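Local coordinates for protein SusD homolog (Bacteroides thetaiotaomicron, PDB 3EHM) that probably binds mucin O-glycans as a SusD-like lipoprotein, helping a gut bacterium capture these host sugars at its surface, at residues W277-G282 against I413-P418; Y283-L288 against A385-G390; S289-E294 against Q377-S382; I374-Q377 against G383-T386; D421-N426 against L434-T439. All coordinates share one frame; numbering follows the deposited sequence.

Contact 1: residues W277-G282 against I413-P418; sequences WGYLDG and IGNTSP
The phenol ring of Tyr-279 and the carboxamide of Asn-415 meet as two flat groups standing almost upright to one another, their planes 84° apart. The amide stays at the hydroxyl end of the ring: the atom built as ND2 lies at the ring edge, in its plane, and the one built as OD1 sits oblique to the ring, near the hydroxyl. Which terminus is oxygen and which nitrogen is uncertain, because the amide may be turned over, but the atom built as Asn-415 OD1 comes to 3.0 Å from Tyr-279 OH. The atom built as Asn-415 ND2 is 4.0 Å from Tyr-279 CE1.

Tyr-279 places CG anti to its carbonyl carbon (chi1 -75°), which carries the ring out from the helix until its far end reaches the loop. The hydroxyl has its strongest polar partner elsewhere, hydrogen-bonding to the backbone oxygen of Tyr-463, so this phenol joins two separate loops to one helix. Replacing Asn-415 with an alanine would probably leave the phenol oxygen with Tyr-463 O but without its amide neighbour, and open a gap beside Pro-394 and Gln-435.

The contact is buried and ties helix 274-282 to the long connection between helices 384-388 and 429-445. Thr-439 and Leu-443 of the latter helix pack against Tyr-279, while Gln-435 lies against Asn-415.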
# COMPACT_ATOMS: atom_id res chain seq x y z
N TRP A 277 11.04 -5.24 10.89
CA TRP A 277 11.60 -5.55 12.20
C TRP A 277 12.93 -4.84 12.37
O TRP A 277 13.21 -4.27 13.41
CB TRP A 277 11.82 -7.05 12.37
CG TRP A 277 12.72 -7.35 13.55
CD1 TRP A 277 12.37 -7.36 14.87
CD2 TRP A 277 14.13 -7.59 13.51
NE1 TRP A 277 13.47 -7.58 15.65
CE2 TRP A 277 14.57 -7.73 14.84
CE3 TRP A 277 15.07 -7.69 12.47
CZ2 TRP A 277 15.91 -7.97 15.18
CZ3 TRP A 277 16.41 -7.93 12.80
CH2 TRP A 277 16.81 -8.06 14.14
N GLY A 278 13.76 -4.91 11.33
CA GLY A 278 15.07 -4.27 11.37
C GLY A 278 15.01 -2.81 11.73
O GLY A 278 15.81 -2.33 12.55
N TYR A 279 14.09 -2.08 11.11
CA TYR A 279 13.94 -0.66 11.40
C TYR A 279 13.38 -0.42 12.80
O TYR A 279 13.92 0.37 13.56
CB TYR A 279 13.03 0.01 10.35
CG TYR A 279 13.70 0.21 9.01
CD1 TYR A 279 14.67 1.20 8.84
CD2 TYR A 279 13.42 -0.63 7.93
CE1 TYR A 279 15.34 1.35 7.63
CE2 TYR A 279 14.09 -0.49 6.71
CZ TYR A 279 15.05 0.51 6.57
OH TYR A 279 15.74 0.64 5.38
N LEU A 280 12.29 -1.12 13.14
CA LEU A 280 11.67 -0.94 14.45
C LEU A 280 12.65 -1.23 15.58
O LEU A 280 12.70 -0.49 16.56
CB LEU A 280 10.44 -1.84 14.57
CG LEU A 280 9.30 -1.54 13.59
CD1 LEU A 280 8.19 -2.57 13.75
CD2 LEU A 280 8.77 -0.14 13.85
N ASP A 281 13.43 -2.30 15.43
CA ASP A 281 14.41 -2.68 16.45
C ASP A 281 15.55 -1.67 16.54
O ASP A 281 15.85 -1.14 17.61
CB ASP A 281 14.99 -4.06 16.13
CG ASP A 281 15.98 -4.52 17.19
OD1 ASP A 281 15.53 -4.98 18.26
OD2 ASP A 281 17.21 -4.42 16.95
N GLY A 282 16.20 -1.40 15.40
CA GLY A 282 17.32 -0.47 15.39
C GLY A 282 16.98 0.94 15.82
O GLY A 282 17.80 1.63 16.43
N ILE A 413 23.96 -1.06 6.58
CA ILE A 413 24.91 -0.56 5.59
C ILE A 413 24.40 0.60 4.74
O ILE A 413 23.49 0.44 3.93
CB ILE A 413 25.38 -1.68 4.65
CG1 ILE A 413 26.05 -2.79 5.47
CG2 ILE A 413 26.35 -1.13 3.62
CD1 ILE A 413 26.46 -4.01 4.65
N GLY A 414 25.01 1.77 4.94
CA GLY A 414 24.64 2.95 4.19
C GLY A 414 23.23 3.44 4.47
O GLY A 414 22.70 4.25 3.72
N ASN A 415 22.64 2.96 5.56
CA ASN A 415 21.28 3.35 5.91
C ASN A 415 21.26 4.60 6.80
O ASN A 415 22.30 5.05 7.28
CB ASN A 415 20.57 2.17 6.59
CG ASN A 415 19.14 1.99 6.10
OD1 ASN A 415 18.67 0.87 5.89
ND2 ASN A 415 18.44 3.10 5.91
N THR A 416 20.07 5.15 7.01
CA THR A 416 19.93 6.37 7.79
C THR A 416 19.19 6.18 9.12
O THR A 416 18.63 5.12 9.39
CB THR A 416 19.18 7.44 6.95
OG1 THR A 416 19.23 8.71 7.61
CG2 THR A 416 17.72 7.04 6.76
N SER A 417 19.21 7.22 9.95
CA SER A 417 18.57 7.21 11.26
C SER A 417 17.30 8.06 11.27
O SER A 417 16.97 8.71 10.28
CB SER A 417 19.54 7.77 12.30
OG SER A 417 19.77 9.14 12.04
N PRO A 418 16.56 8.07 12.40
CA PRO A 418 15.33 8.84 12.52
C PRO A 418 15.56 10.35 12.64
O PRO A 418 14.77 11.15 12.14
CB PRO A 418 14.68 8.28 13.79
CG PRO A 418 15.27 6.91 13.92
CD PRO A 418 16.71 7.16 13.55

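Contact 2: residues Y283-L288 against A385-G390; sequences YKDPRL and ATYLSG
Asp-285 OD2 receives two groups at once: Arg-287 NH2 at 2.7 Å in a salt bridge and, from the other segment, Tyr-387 OH at 2.8 Å in a weak hydrogen bond. The second carboxylate oxygen is equally occupied. Arg-287 NE donates to Asp-285 OD1 over 2.8 Å, nearly straight at 168°, so the guanidinium holds the acid side-on with one nitrogen to each oxygen. The backbone N of Arg-287 adds a capping bond of 3.0 Å to Asp-285 OD1, on its anti side. So many donors would be expected to keep this buried acid ionised.

Tyr-387, with CG anti to its own nitrogen (chi1 -178°), reaches across to this pair, and the guanidinium stands at 86° to its ring, bringing an edge toward the phenol oxygen. Gln-440 NE2 is a further partner of that oxygen. Apolar contacts line the CD2-CE2 side of the ring: Tyr-283 CB lies 3.7 Å from Tyr-387 CE2, and Pro-286 CD is 4.1 Å from Tyr-387 CD2. A water donates to both Tyr-283 O and Tyr-387 O, bridging the backbones.

The first segment is a tight link between helices: a Schellman motif at Lys-284 closes helix 274-282, and Asp-285 caps the approach to helix 287-291. Helix 364-378 receives Arg-287 NH1 at Ser-375 OG, while helix 429-445 packs on Tyr-283 and Tyr-387.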
# COMPACT_ATOMS: atom_id res chain seq x y z
N TYR A 283 15.76 1.38 15.51
CA TYR A 283 15.32 2.73 15.86
C TYR A 283 14.73 2.78 17.27
O TYR A 283 14.30 3.84 17.72
CB TYR A 283 14.25 3.21 14.87
CG TYR A 283 14.73 3.51 13.46
CD1 TYR A 283 13.81 3.83 12.46
CD2 TYR A 283 16.09 3.52 13.13
CE1 TYR A 283 14.21 4.15 11.18
CE2 TYR A 283 16.51 3.85 11.83
CZ TYR A 283 15.56 4.17 10.86
OH TYR A 283 15.94 4.51 9.58
N LYS A 284 14.72 1.64 17.97
CA LYS A 284 14.14 1.59 19.31
C LYS A 284 12.73 2.18 19.21
O LYS A 284 12.33 3.04 20.01
CB LYS A 284 15.00 2.37 20.30
CG LYS A 284 16.40 1.78 20.49
CD LYS A 284 17.11 2.41 21.69
CE LYS A 284 18.37 1.63 22.06
NZ LYS A 284 19.00 2.11 23.33
N ASP A 285 11.99 1.70 18.22
CA ASP A 285 10.63 2.15 17.92
C ASP A 285 9.57 1.50 18.80
O ASP A 285 9.41 0.28 18.79
CB ASP A 285 10.32 1.84 16.45
CG ASP A 285 9.31 2.79 15.85
OD1 ASP A 285 8.27 3.06 16.48
OD2 ASP A 285 9.57 3.26 14.72
N PRO A 286 8.81 2.31 19.56
CA PRO A 286 7.76 1.76 20.42
C PRO A 286 6.61 1.14 19.61
O PRO A 286 5.72 0.49 20.16
CB PRO A 286 7.31 2.97 21.23
CG PRO A 286 7.49 4.10 20.24
CD PRO A 286 8.85 3.78 19.65
N ARG A 287 6.63 1.35 18.30
CA ARG A 287 5.59 0.79 17.45
C ARG A 287 5.81 -0.70 17.22
O ARG A 287 4.91 -1.40 16.75
CB ARG A 287 5.53 1.54 16.11
CG ARG A 287 4.85 2.90 16.22
CD ARG A 287 5.00 3.74 14.95
NE ARG A 287 6.39 4.05 14.66
CZ ARG A 287 6.79 4.89 13.71
NH1 ARG A 287 5.89 5.51 12.95
NH2 ARG A 287 8.08 5.12 13.53
N LEU A 288 7.00 -1.19 17.56
CA LEU A 288 7.29 -2.61 17.40
C LEU A 288 6.26 -3.43 18.18
O LEU A 288 5.66 -4.36 17.66
CB LEU A 288 8.70 -2.92 17.92
CG LEU A 288 9.12 -4.40 17.92
CD1 LEU A 288 8.96 -5.00 16.53
CD2 LEU A 288 10.56 -4.51 18.39
N ALA A 385 9.58 12.26 21.38
CA ALA A 385 10.74 13.15 21.46
C ALA A 385 12.04 12.36 21.56
O ALA A 385 13.04 12.71 20.93
CB ALA A 385 10.60 14.08 22.67
N THR A 386 12.02 11.29 22.34
CA THR A 386 13.20 10.44 22.50
C THR A 386 13.48 9.74 21.17
O THR A 386 14.63 9.59 20.76
CB THR A 386 12.97 9.37 23.59
OG1 THR A 386 12.79 10.01 24.86
CG2 THR A 386 14.17 8.41 23.67
N TYR A 387 12.41 9.33 20.50
CA TYR A 387 12.54 8.65 19.22
C TYR A 387 13.13 9.58 18.15
O TYR A 387 13.99 9.18 17.38
CB TYR A 387 11.18 8.13 18.75
CG TYR A 387 11.22 7.36 17.45
CD1 TYR A 387 10.97 8.00 16.23
CD2 TYR A 387 11.52 6.00 17.43
CE1 TYR A 387 11.01 7.29 15.02
CE2 TYR A 387 11.56 5.29 16.23
CZ TYR A 387 11.31 5.94 15.04
OH TYR A 387 11.33 5.22 13.87
N LEU A 388 12.67 10.83 18.14
CA LEU A 388 13.13 11.82 17.17
C LEU A 388 14.58 12.26 17.33
O LEU A 388 15.17 12.81 16.41
CB LEU A 388 12.23 13.06 17.21
CG LEU A 388 10.83 12.92 16.59
CD1 LEU A 388 10.01 14.16 16.89
CD2 LEU A 388 10.96 12.70 15.10
N SER A 389 15.15 12.03 18.51
CA SER A 389 16.54 12.42 18.72
C SER A 389 17.45 11.20 18.59
O SER A 389 18.66 11.29 18.82
CB SER A 389 16.71 13.08 20.09
OG SER A 389 16.33 12.20 21.14
N GLY A 390 16.88 10.07 18.21
CA GLY A 390 17.66 8.85 18.06
C GLY A 390 18.54 8.87 16.82
O GLY A 390 18.13 9.35 15.76
O HOH W 1 14.98 6.54 17.51

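Contact 3: residues S289-E294 against Q377-S382; sequences SAYFTE and QEQGVS
Gln-379 meets Tyr-291 with the flat end of its side chain, the amide carbon CD lying in the ring plane 3.4 Å from Tyr-291 CE1. Amide and ring are 84° apart, so the phenol points its edge at the flat side of the carboxamide. A bend at chi2 (-57°) folds the glutamine back to reach it; fully extended, the chain would carry its amide elsewhere. The hydroxyl of Tyr-291 hydrogen-bonds to Leu-443 O, and its ring meets that of Tyr-446. The backbone of the glutamine takes part too, with Gln-379 O lying 4.1 Å from Ala-290 CB.

Gly-380 follows, in a Schellman motif that ends helix 364-378. Its positive phi (65°) turns the chain out of the helix, while Gly-380 N bonds back to Gln-377 O at 3.1 Å. In this SusD-like protein, whose family belongs to the tetratricopeptide-repeat clan, the turn leads from helix 364-378 toward helix 384-388 and directs the next side chain at helix 287-291.

Val-381 comes next and points its CB toward that helix. The branch that touches is CG1, which comes to 4.0 Å from Ala-290 CB in a purely apolar contact. Against Ala-290, a residue with little side chain, the loop lies close to the helix, the alpha carbons of Ala-290 and Gln-379 being 6.6 Å apart.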
# COMPACT_ATOMS: atom_id res chain seq x y z
N SER A 289 6.07 -3.05 19.44
CA SER A 289 5.13 -3.74 20.33
C SER A 289 3.67 -3.50 19.93
O SER A 289 2.80 -4.32 20.20
CB SER A 289 5.34 -3.28 21.77
OG SER A 289 4.47 -3.98 22.64
N ALA A 290 3.41 -2.36 19.30
CA ALA A 290 2.05 -2.04 18.88
C ALA A 290 1.66 -2.83 17.64
O ALA A 290 0.50 -3.20 17.48
CB ALA A 290 1.94 -0.55 18.59
N TYR A 291 2.63 -3.10 16.77
CA TYR A 291 2.36 -3.83 15.53
C TYR A 291 2.45 -5.35 15.63
O TYR A 291 1.67 -6.06 15.00
CB TYR A 291 3.33 -3.41 14.41
CG TYR A 291 3.25 -1.97 13.93
CD1 TYR A 291 2.16 -1.16 14.22
CD2 TYR A 291 4.27 -1.44 13.14
CE1 TYR A 291 2.08 0.15 13.73
CE2 TYR A 291 4.20 -0.14 12.64
CZ TYR A 291 3.11 0.65 12.94
OH TYR A 291 3.03 1.93 12.44
N PHE A 292 3.41 -5.85 16.41
CA PHE A 292 3.60 -7.29 16.48
C PHE A 292 3.69 -7.92 17.86
O PHE A 292 3.99 -7.26 18.85
CB PHE A 292 4.86 -7.67 15.70
CG PHE A 292 4.93 -7.08 14.32
CD1 PHE A 292 5.60 -5.88 14.10
CD2 PHE A 292 4.32 -7.72 13.24
CE1 PHE A 292 5.68 -5.33 12.82
CE2 PHE A 292 4.39 -7.17 11.96
CZ PHE A 292 5.08 -5.98 11.75
N THR A 293 3.44 -9.23 17.89
CA THR A 293 3.50 -10.02 19.11
C THR A 293 4.92 -10.57 19.24
O THR A 293 5.69 -10.55 18.27
CB THR A 293 2.56 -11.23 19.03
OG1 THR A 293 3.02 -12.12 18.01
CG2 THR A 293 1.14 -10.78 18.70
N GLU A 294 5.28 -11.03 20.43
CA GLU A 294 6.59 -11.63 20.60
C GLU A 294 6.39 -13.08 20.19
O GLU A 294 5.34 -13.66 20.46
CB GLU A 294 7.05 -11.58 22.06
CG GLU A 294 7.34 -10.18 22.57
CD GLU A 294 7.95 -10.21 23.96
OE1 GLU A 294 9.16 -10.51 24.08
OE2 GLU A 294 7.22 -9.94 24.94
N GLN A 377 0.62 8.81 17.73
CA GLN A 377 -0.71 9.00 18.28
C GLN A 377 -1.67 7.99 17.67
O GLN A 377 -2.50 7.41 18.37
CB GLN A 377 -1.20 10.42 18.00
CG GLN A 377 -0.47 11.49 18.80
CD GLN A 377 -0.97 12.89 18.50
OE1 GLN A 377 -2.17 13.14 18.53
NE2 GLN A 377 -0.06 13.80 18.21
N GLU A 378 -1.54 7.76 16.37
CA GLU A 378 -2.40 6.79 15.69
C GLU A 378 -2.23 5.41 16.31
O GLU A 378 -3.21 4.67 16.48
CB GLU A 378 -2.05 6.72 14.19
CG GLU A 378 -2.24 8.04 13.46
CD GLU A 378 -1.83 7.99 11.99
OE1 GLU A 378 -0.89 7.25 11.63
OE2 GLU A 378 -2.43 8.73 11.19
N GLN A 379 -1.00 5.07 16.68
CA GLN A 379 -0.70 3.77 17.26
C GLN A 379 -0.80 3.71 18.78
O GLN A 379 -0.54 2.67 19.39
CB GLN A 379 0.70 3.32 16.81
CG GLN A 379 0.90 3.39 15.30
CD GLN A 379 -0.12 2.57 14.53
OE1 GLN A 379 -0.38 2.82 13.35
NE2 GLN A 379 -0.69 1.58 15.20
N GLY A 380 -1.16 4.83 19.39
CA GLY A 380 -1.30 4.87 20.84
C GLY A 380 -0.01 4.67 21.62
O GLY A 380 -0.04 4.18 22.74
N VAL A 381 1.13 5.05 21.04
CA VAL A 381 2.40 4.90 21.73
C VAL A 381 2.96 6.26 22.10
O VAL A 381 2.56 7.28 21.55
CB VAL A 381 3.44 4.15 20.87
CG1 VAL A 381 3.02 2.70 20.71
CG2 VAL A 381 3.58 4.84 19.52
N SER A 382 3.90 6.27 23.04
CA SER A 382 4.51 7.51 23.50
C SER A 382 6.02 7.51 23.33
O SER A 382 6.61 6.53 22.87
CB SER A 382 4.15 7.72 24.98
OG SER A 382 4.59 6.61 25.75

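Contact 4: residues I374-Q377 against G383-T386; sequences ISFQ and GVAT
Apolar packing joins Phe-376 to Val-384, with the valine set beside and partly above the aromatic ring. CB of Val-384 is 3.8 Å from Phe-376 CD2, and the methyl CG2 stands 4.2 Å above one face of the ring, displaced toward its rim. That methyl gets there because it is anti to the valine nitrogen, while CG1 takes the crowded position between nitrogen and carbonyl carbon (chi1 68°).

Contacts of ring with backbone form the second group. Phe-376 CE2 lies 3.6 Å from Val-384 CA and 3.9 Å from Gly-383 C, so the CE2 corner of the ring rests against the backbone where the helix starts. Gly-383 is the N-cap there, and its phi of 89° would jam a side chain against the carbonyl oxygen of Ser-382.

Ring meets ring in the third group: the Phe-376 and Tyr-387 planes come together at about 55°, with Pro-286 and Val-381 also touching the phenylalanine. An alanine in place of Phe-376 is likely to open a gap under Val-384 and leave the Tyr-387 ring without its aromatic neighbour.

The arrangement is a short helix-loop-helix connection, in which five residues separate helix 364-378 from helix 384-388 and the phenylalanine fills the angle between them. Val-384 rests also on Ile-372 and Asn-373, and helix 344-356 packs on Ile-374.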
# COMPACT_ATOMS: atom_id res chain seq x y z
N ILE A 374 2.17 12.24 14.72
CA ILE A 374 0.81 11.79 14.42
C ILE A 374 0.75 10.26 14.36
O ILE A 374 -0.22 9.65 14.82
CB ILE A 374 0.31 12.38 13.08
CG1 ILE A 374 -0.01 13.87 13.27
CG2 ILE A 374 -0.92 11.63 12.59
CD1 ILE A 374 -1.17 14.13 14.23
N SER A 375 1.79 9.64 13.81
CA SER A 375 1.81 8.19 13.71
C SER A 375 1.82 7.57 15.10
O SER A 375 1.13 6.59 15.35
CB SER A 375 3.03 7.71 12.92
OG SER A 375 3.08 6.29 12.91
N PHE A 376 2.62 8.13 16.00
CA PHE A 376 2.69 7.62 17.37
C PHE A 376 1.31 7.72 18.01
O PHE A 376 0.89 6.83 18.74
CB PHE A 376 3.71 8.42 18.19
CG PHE A 376 5.11 7.89 18.11
CD1 PHE A 376 5.67 7.52 16.90
CD2 PHE A 376 5.88 7.76 19.27
CE1 PHE A 376 6.97 7.03 16.83
CE2 PHE A 376 7.18 7.27 19.21
CZ PHE A 376 7.72 6.90 17.99
N GLN A 377 0.62 8.81 17.73
CA GLN A 377 -0.71 9.00 18.28
C GLN A 377 -1.67 7.99 17.67
O GLN A 377 -2.50 7.41 18.37
CB GLN A 377 -1.20 10.42 18.00
CG GLN A 377 -0.47 11.49 18.80
CD GLN A 377 -0.97 12.89 18.50
OE1 GLN A 377 -2.17 13.14 18.53
NE2 GLN A 377 -0.06 13.80 18.21
N GLY A 383 6.65 8.63 23.70
CA GLY A 383 8.10 8.75 23.60
C GLY A 383 8.59 9.28 22.27
O GLY A 383 9.73 8.99 21.86
N VAL A 384 7.77 10.06 21.59
CA VAL A 384 8.14 10.60 20.28
C VAL A 384 9.38 11.50 20.30
O VAL A 384 10.15 11.51 19.34
CB VAL A 384 6.95 11.34 19.62
CG1 VAL A 384 6.63 12.62 20.38
CG2 VAL A 384 7.28 11.63 18.16
N ALA A 385 9.58 12.26 21.38
CA ALA A 385 10.74 13.15 21.46
C ALA A 385 12.04 12.36 21.56
O ALA A 385 13.04 12.71 20.93
CB ALA A 385 10.60 14.08 22.67
N THR A 386 12.02 11.29 22.34
CA THR A 386 13.20 10.44 22.50
C THR A 386 13.48 9.74 21.17
O THR A 386 14.63 9.59 20.76
CB THR A 386 12.97 9.37 23.59
OG1 THR A 386 12.79 10.01 24.86
CG2 THR A 386 14.17 8.41 23.67

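Contact 5: residues D421-N426 against L434-T439; sequences DDYTGN and LQKIIT
Lys-436 NZ donates to the backbone oxygen of Asp-422 over 2.8 Å, approaching at a C=O...N angle of 150° and tilted somewhat from the carbonyl plane. The aliphatic part of the lysine is extended until its last bond, where a turn (chi4 -66°) brings the ammonium round onto the loop. Just before that turn, Lys-436 CE lies 4.0 Å from Tyr-423 CE2, the two side chains crossing at about a right angle.

The ammonium has further hydrogen-bond partners in Thr-416 OG1, Ser-417 O and Lys-419 O, so its three N-H bonds must be shared among four oxygens. A buried lysine is thus ringed largely by neutral oxygens, which would probably help it keep its charge. The carboxylate of Asp-422 is near but not touching, with its OD2 5.0 Å from Lys-436 NZ, so any attraction between them acts at a distance; that oxygen instead pairs with Ser-417 OG and Lys-393 NZ.

Farther out, the loop is positioned by Glu-432, which accepts from the backbone nitrogens of Thr-424 and Gly-425, and by Gln-433, whose NE2 bonds to Tyr-423 OH. On the helix, Thr-439 OG1 reaches back 2.6 Å to Gln-435 O, while Thr-439 N approaches that oxygen from the opposite face of its plane at 2.9 Å.

Through this lysine an irregular loop is held to the helix that follows it, 429-445. That helix is itself packed in: Leu-434 and Ile-437 lie against helix 344-356, and Ile-438 rests on helix 449-459.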
# COMPACT_ATOMS: atom_id res chain seq x y z
N ASP A 421 18.55 15.85 11.42
CA ASP A 421 19.88 16.43 11.21
C ASP A 421 21.06 15.45 11.24
O ASP A 421 22.21 15.87 11.13
CB ASP A 421 20.13 17.52 12.25
CG ASP A 421 19.00 18.54 12.31
OD1 ASP A 421 18.64 19.10 11.25
OD2 ASP A 421 18.47 18.78 13.42
N ASP A 422 20.78 14.16 11.36
CA ASP A 422 21.83 13.14 11.42
C ASP A 422 22.02 12.47 10.06
O ASP A 422 21.21 11.64 9.65
CB ASP A 422 21.45 12.09 12.48
CG ASP A 422 22.52 11.04 12.68
OD1 ASP A 422 23.69 11.41 12.91
OD2 ASP A 422 22.19 9.84 12.63
N TYR A 423 23.11 12.81 9.37
CA TYR A 423 23.37 12.26 8.04
C TYR A 423 24.49 11.24 7.90
O TYR A 423 25.60 11.44 8.38
CB TYR A 423 23.61 13.40 7.05
CG TYR A 423 22.48 14.38 7.02
CD1 TYR A 423 22.56 15.59 7.71
CD2 TYR A 423 21.27 14.06 6.40
CE1 TYR A 423 21.47 16.46 7.77
CE2 TYR A 423 20.18 14.91 6.46
CZ TYR A 423 20.28 16.11 7.15
OH TYR A 423 19.18 16.92 7.23
N THR A 424 24.18 10.14 7.22
CA THR A 424 25.16 9.08 7.00
C THR A 424 26.16 9.53 5.95
O THR A 424 27.32 9.15 5.99
CB THR A 424 24.45 7.79 6.55
OG1 THR A 424 23.62 7.33 7.62
CG2 THR A 424 25.46 6.70 6.21
N GLY A 425 25.70 10.35 5.01
CA GLY A 425 26.59 10.88 4.00
C GLY A 425 26.93 10.01 2.80
O GLY A 425 27.85 10.33 2.05
N ASN A 426 26.21 8.90 2.60
CA ASN A 426 26.49 8.06 1.44
C ASN A 426 25.77 8.70 0.25
O ASN A 426 26.33 8.80 -0.84
CB ASN A 426 25.99 6.63 1.66
CG ASN A 426 26.29 5.73 0.47
OD1 ASN A 426 27.45 5.50 0.13
ND2 ASN A 426 25.24 5.23 -0.17
N LEU A 434 15.14 12.74 1.87
CA LEU A 434 14.01 12.05 1.26
C LEU A 434 13.96 10.63 1.82
O LEU A 434 12.90 10.10 2.12
CB LEU A 434 14.16 11.98 -0.26
CG LEU A 434 13.09 11.14 -0.99
CD1 LEU A 434 11.72 11.78 -0.80
CD2 LEU A 434 13.42 11.03 -2.47
N GLN A 435 15.13 10.01 1.95
CA GLN A 435 15.20 8.65 2.48
C GLN A 435 14.57 8.57 3.87
O GLN A 435 13.84 7.62 4.17
CB GLN A 435 16.65 8.18 2.54
CG GLN A 435 16.82 6.76 3.06
CD GLN A 435 18.27 6.32 3.10
OE1 GLN A 435 19.15 7.12 3.40
NE2 GLN A 435 18.52 5.05 2.82
N LYS A 436 14.84 9.57 4.71
CA LYS A 436 14.27 9.61 6.06
C LYS A 436 12.75 9.74 5.96
O LYS A 436 12.02 9.03 6.65
CB LYS A 436 14.83 10.81 6.85
CG LYS A 436 16.31 10.70 7.23
CD LYS A 436 16.78 11.96 7.96
CE LYS A 436 18.27 11.91 8.30
NZ LYS A 436 18.60 10.84 9.29
N ILE A 437 12.28 10.63 5.09
CA ILE A 437 10.85 10.85 4.90
C ILE A 437 10.13 9.57 4.46
O ILE A 437 9.12 9.18 5.05
CB ILE A 437 10.59 11.94 3.83
CG1 ILE A 437 11.06 13.30 4.34
CG2 ILE A 437 9.09 11.99 3.48
CD1 ILE A 437 11.05 14.39 3.28
N ILE A 438 10.66 8.91 3.43
CA ILE A 438 10.05 7.69 2.92
C ILE A 438 10.16 6.52 3.90
O ILE A 438 9.24 5.70 4.00
CB ILE A 438 10.70 7.28 1.58
CG1 ILE A 438 10.56 8.42 0.56
CG2 ILE A 438 10.03 6.01 1.04
CD1 ILE A 438 9.13 8.87 0.32
N THR A 439 11.28 6.44 4.61
CA THR A 439 11.48 5.37 5.58
C THR A 439 10.47 5.51 6.73
O THR A 439 9.88 4.52 7.17
CB THR A 439 12.91 5.39 6.14
OG1 THR A 439 13.84 5.13 5.07
CG2 THR A 439 13.09 4.34 7.22

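In the fold
Contacts 2, 3 and 4 lie together: contacts 2 and 4 share helix 384-388 and have centres about 8 Å apart, and contacts 3 and 4 share Gln-377. Both contacts 3 and 4 lean on the same helix end, where Val-381 N reaches Phe-376 O at 2.9 Å. Contact 1 joins this group through Thr-416 O, 2.8 Å from Tyr-283 OH of contact 2, and joins contact 5 through Asn-415 O, 2.7 Å from Thr-424 OG1. Contact 5 is farthest from contact 3, their centres about 24 Å apart. Contacts 1, 2, 3 and 5 each meet helix 429-445, whereas contact 4 joins helices 364-378 and 384-388 beside them.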